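Local coordinates for protein triosephosphate isomerase (Toxoplasma gondii, PDB 5UPR) that probably interconverts D-glyceraldehyde 3-phosphate and dihydroxyacetone phosphate in glycolysis and gluconeogenesis, working as a homodimer, at residues A35-E40 with D253-I258. Sequence-based numbering, arbitrary orientation.
Sequences APVSFE and DFVSII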
ATOM      1  N   ALA A  35       2.945  20.734 -20.790  1.00 42.95           N
ATOM      2  CA  ALA A  35       4.223  21.383 -20.411  1.00 44.78           C
ATOM      3  C   ALA A  35       4.921  21.793 -21.684  1.00 47.45           C
ATOM      4  O   ALA A  35       5.068  20.972 -22.583  1.00 46.70           O
ATOM      5  CB  ALA A  35       5.116  20.436 -19.631  1.00 43.02           C
ATOM      6  N   PRO A  36       5.323  23.058 -21.792  1.00 51.92           N
ATOM      7  CA  PRO A  36       5.894  23.504 -23.058  1.00 57.43           C
ATOM      8  C   PRO A  36       7.413  23.354 -23.081  1.00 59.71           C
ATOM      9  O   PRO A  36       8.130  24.230 -23.512  1.00 65.38           O
ATOM     10  CB  PRO A  36       5.438  24.964 -23.130  1.00 59.56           C
ATOM     11  CG  PRO A  36       5.443  25.394 -21.695  1.00 57.82           C
ATOM     12  CD  PRO A  36       5.235  24.166 -20.833  1.00 54.10           C
ATOM     13  N   VAL A  37       7.898  22.233 -22.582  1.00 57.78           N
ATOM     14  CA  VAL A  37       9.286  21.880 -22.509  1.00 59.08           C
ATOM     15  C   VAL A  37       9.276  20.501 -23.145  1.00 57.37           C
ATOM     16  O   VAL A  37       8.298  19.753 -22.977  1.00 54.23           O
ATOM     17  CB  VAL A  37       9.725  21.840 -21.013  1.00 60.21           C
ATOM     18  CG1 VAL A  37      10.958  20.963 -20.718  1.00 60.32           C
ATOM     19  CG2 VAL A  37       9.880  23.274 -20.494  1.00 62.82           C
ATOM     20  N   SER A  38      10.301  20.201 -23.927  1.00 58.27           N
ATOM     21  CA  SER A  38      10.385  18.869 -24.532  1.00 57.67           C
ATOM     22  C   SER A  38      10.926  17.922 -23.491  1.00 54.00           C
ATOM     23  O   SER A  38      11.817  18.287 -22.764  1.00 54.55           O
ATOM     24  CB  SER A  38      11.251  18.841 -25.785  1.00 58.76           C
ATOM     25  OG  SER A  38      11.239  17.525 -26.306  1.00 59.24           O
ATOM     26  N   PHE A  39      10.357  16.732 -23.399  1.00 51.96           N
ATOM     27  CA  PHE A  39      10.868  15.676 -22.543  1.00 52.97           C
ATOM     28  C   PHE A  39      11.658  14.677 -23.388  1.00 55.66           C
ATOM     29  O   PHE A  39      11.950  13.567 -22.911  1.00 54.85           O
ATOM     30  CB  PHE A  39       9.721  14.909 -21.825  1.00 50.28           C
ATOM     31  CG  PHE A  39       8.802  15.760 -20.954  1.00 49.37           C
ATOM     32  CD1 PHE A  39       8.985  17.128 -20.716  1.00 50.73           C
ATOM     33  CD2 PHE A  39       7.773  15.147 -20.323  1.00 49.07           C
ATOM     34  CE1 PHE A  39       8.121  17.836 -19.916  1.00 51.28           C
ATOM     35  CE2 PHE A  39       6.865  15.843 -19.536  1.00 48.75           C
ATOM     36  CZ  PHE A  39       7.029  17.194 -19.341  1.00 49.02           C
ATOM     37  N   GLU A  40      12.048  15.010 -24.614  1.00 60.08           N
ATOM     38  CA  GLU A  40      12.719  14.018 -25.492  1.00 61.87           C
ATOM     39  C   GLU A  40      14.008  13.400 -24.895  1.00 56.67           C
ATOM     40  O   GLU A  40      14.237  12.205 -25.047  1.00 54.75           O
ATOM     41  CB  GLU A  40      13.000  14.597 -26.883  1.00 69.16           C
ATOM     42  CG  GLU A  40      11.774  14.724 -27.769  1.00 76.23           C
ATOM     43  CD  GLU A  40      11.320  13.406 -28.381  1.00 82.11           C
ATOM     44  OE1 GLU A  40      11.214  13.371 -29.622  1.00 87.44           O
ATOM     45  OE2 GLU A  40      11.065  12.407 -27.648  1.00 82.72           O
ATOM     46  N   ASP A 253       6.973  23.589 -10.471  1.00 32.25           N
ATOM     47  CA  ASP A 253       8.420  23.514 -10.295  1.00 30.94           C
ATOM     48  C   ASP A 253       8.968  22.209 -10.855  1.00 30.76           C
ATOM     49  O   ASP A 253      10.113  22.149 -11.283  1.00 30.82           O
ATOM     50  CB  ASP A 253       8.797  23.722  -8.817  1.00 31.34           C
ATOM     51  CG  ASP A 253      10.320  24.012  -8.623  1.00 31.82           C
ATOM     52  OD1 ASP A 253      10.845  24.851  -9.372  1.00 34.72           O
ATOM     53  OD2 ASP A 253      10.984  23.488  -7.730  1.00 30.50           O
ATOM     54  N   PHE A 254       8.150  21.153 -10.882  1.00 29.37           N
ATOM     55  CA  PHE A 254       8.554  19.862 -11.425  1.00 29.55           C
ATOM     56  C   PHE A 254       9.010  19.995 -12.853  1.00 30.80           C
ATOM     57  O   PHE A 254       9.998  19.373 -13.227  1.00 29.09           O
ATOM     58  CB  PHE A 254       7.397  18.851 -11.339  1.00 27.80           C
ATOM     59  CG  PHE A 254       7.781  17.442 -11.678  1.00 27.66           C
ATOM     60  CD1 PHE A 254       8.723  16.749 -10.907  1.00 25.95           C
ATOM     61  CD2 PHE A 254       7.120  16.766 -12.691  1.00 27.32           C
ATOM     62  CE1 PHE A 254       9.018  15.437 -11.166  1.00 25.77           C
ATOM     63  CE2 PHE A 254       7.425  15.475 -12.979  1.00 27.52           C
ATOM     64  CZ  PHE A 254       8.373  14.781 -12.219  1.00 25.99           C
ATOM     65  N   VAL A 255       8.303  20.800 -13.643  1.00 31.56           N
ATOM     66  CA  VAL A 255       8.677  20.975 -15.057  1.00 32.08           C
ATOM     67  C   VAL A 255      10.048  21.698 -15.181  1.00 31.51           C
ATOM     68  O   VAL A 255      10.837  21.361 -16.072  1.00 30.83           O
ATOM     69  CB  VAL A 255       7.562  21.705 -15.832  1.00 34.03           C
ATOM     70  CG1 VAL A 255       7.971  21.995 -17.278  1.00 36.01           C
ATOM     71  CG2 VAL A 255       6.287  20.887 -15.834  1.00 34.50           C
ATOM     72  N   SER A 256      10.329  22.665 -14.319  1.00 30.91           N
ATOM     73  CA  SER A 256      11.676  23.272 -14.285  1.00 31.88           C
ATOM     74  C   SER A 256      12.767  22.261 -13.958  1.00 29.56           C
ATOM     75  O   SER A 256      13.862  22.384 -14.471  1.00 28.94           O
ATOM     76  CB  SER A 256      11.803  24.400 -13.278  1.00 32.32           C
ATOM     77  OG  SER A 256      10.680  25.247 -13.321  1.00 35.41           O
ATOM     78  N   ILE A 257      12.481  21.282 -13.088  1.00 27.96           N
ATOM     79  CA  ILE A 257      13.497  20.301 -12.708  1.00 26.37           C
ATOM     80  C   ILE A 257      13.776  19.383 -13.883  1.00 27.10           C
ATOM     81  O   ILE A 257      14.931  19.104 -14.155  1.00 27.67           O
ATOM     82  CB  ILE A 257      13.127  19.528 -11.438  1.00 25.36           C
ATOM     83  CG1 ILE A 257      13.077  20.459 -10.234  1.00 25.07           C
ATOM     84  CG2 ILE A 257      14.128  18.394 -11.158  1.00 23.91           C
ATOM     85  CD1 ILE A 257      12.284  19.939  -9.025  1.00 24.42           C
ATOM     86  N   ILE A 258      12.731  18.959 -14.600  1.00 27.71           N
ATOM     87  CA  ILE A 258      12.885  18.148 -15.807  1.00 28.99           C
ATOM     88  C   ILE A 258      13.776  18.866 -16.804  1.00 31.73           C
ATOM     89  O   ILE A 258      14.726  18.287 -17.341  1.00 33.93           O
ATOM     90  CB  ILE A 258      11.511  17.817 -16.488  1.00 28.91           C
ATOM     91  CG1 ILE A 258      10.673  16.881 -15.618  1.00 28.10           C
ATOM     92  CG2 ILE A 258      11.703  17.246 -17.900  1.00 29.01           C
ATOM     93  CD1 ILE A 258       9.189  16.861 -15.990  1.00 28.66           C
TER
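V255 reaches from the helix between A35 and V37, and its two methyls divide the work. V255 CG1 lies 4.0 Å from V37 CG2 and equally near A35 CB, whereas V255 CG2 meets A35 alone, at 4.0 Å from A35 CB. V255 can point CG1 at both loop residues because chi1 (176°) sets that methyl opposite the backbone N. V37 comes from the loop and passes V255 in the opposite direction, meeting V255 CG1 with its CG2 and also with V37 CB, 4.1 Å from that same methyl.

One helical turn on, I258 takes up F39. The isoleucine lies across the phenyl ring at a slant and touches it with both its branches: I258 CG2 sits 3.9 Å from F39 CD1, and I258 CD1, over one face of the ring, is 4.0 Å from F39 CZ. The ring gets there by its first torsion, CG beside the backbone N (chi1 -58°), which swings its end closer to the helix than the start of the side chain would suggest. F39 and I258 are buried, and both also rest on V44 of strand 42-47, while I258 reaches V12 of the neighbouring strand 10-15.

Within the loop, S38 OG accepts from E40 N at 3.1 Å, an ST turn just before the strand, and the poorly ordered E40 side chain is modelled in a salt bridge with R64. The whole contact is apolar layering on the outside of a TIM barrel, where the loop leading from helix 22-34 into the second strand packs against the last helix, 253-260, closing the ring of helices.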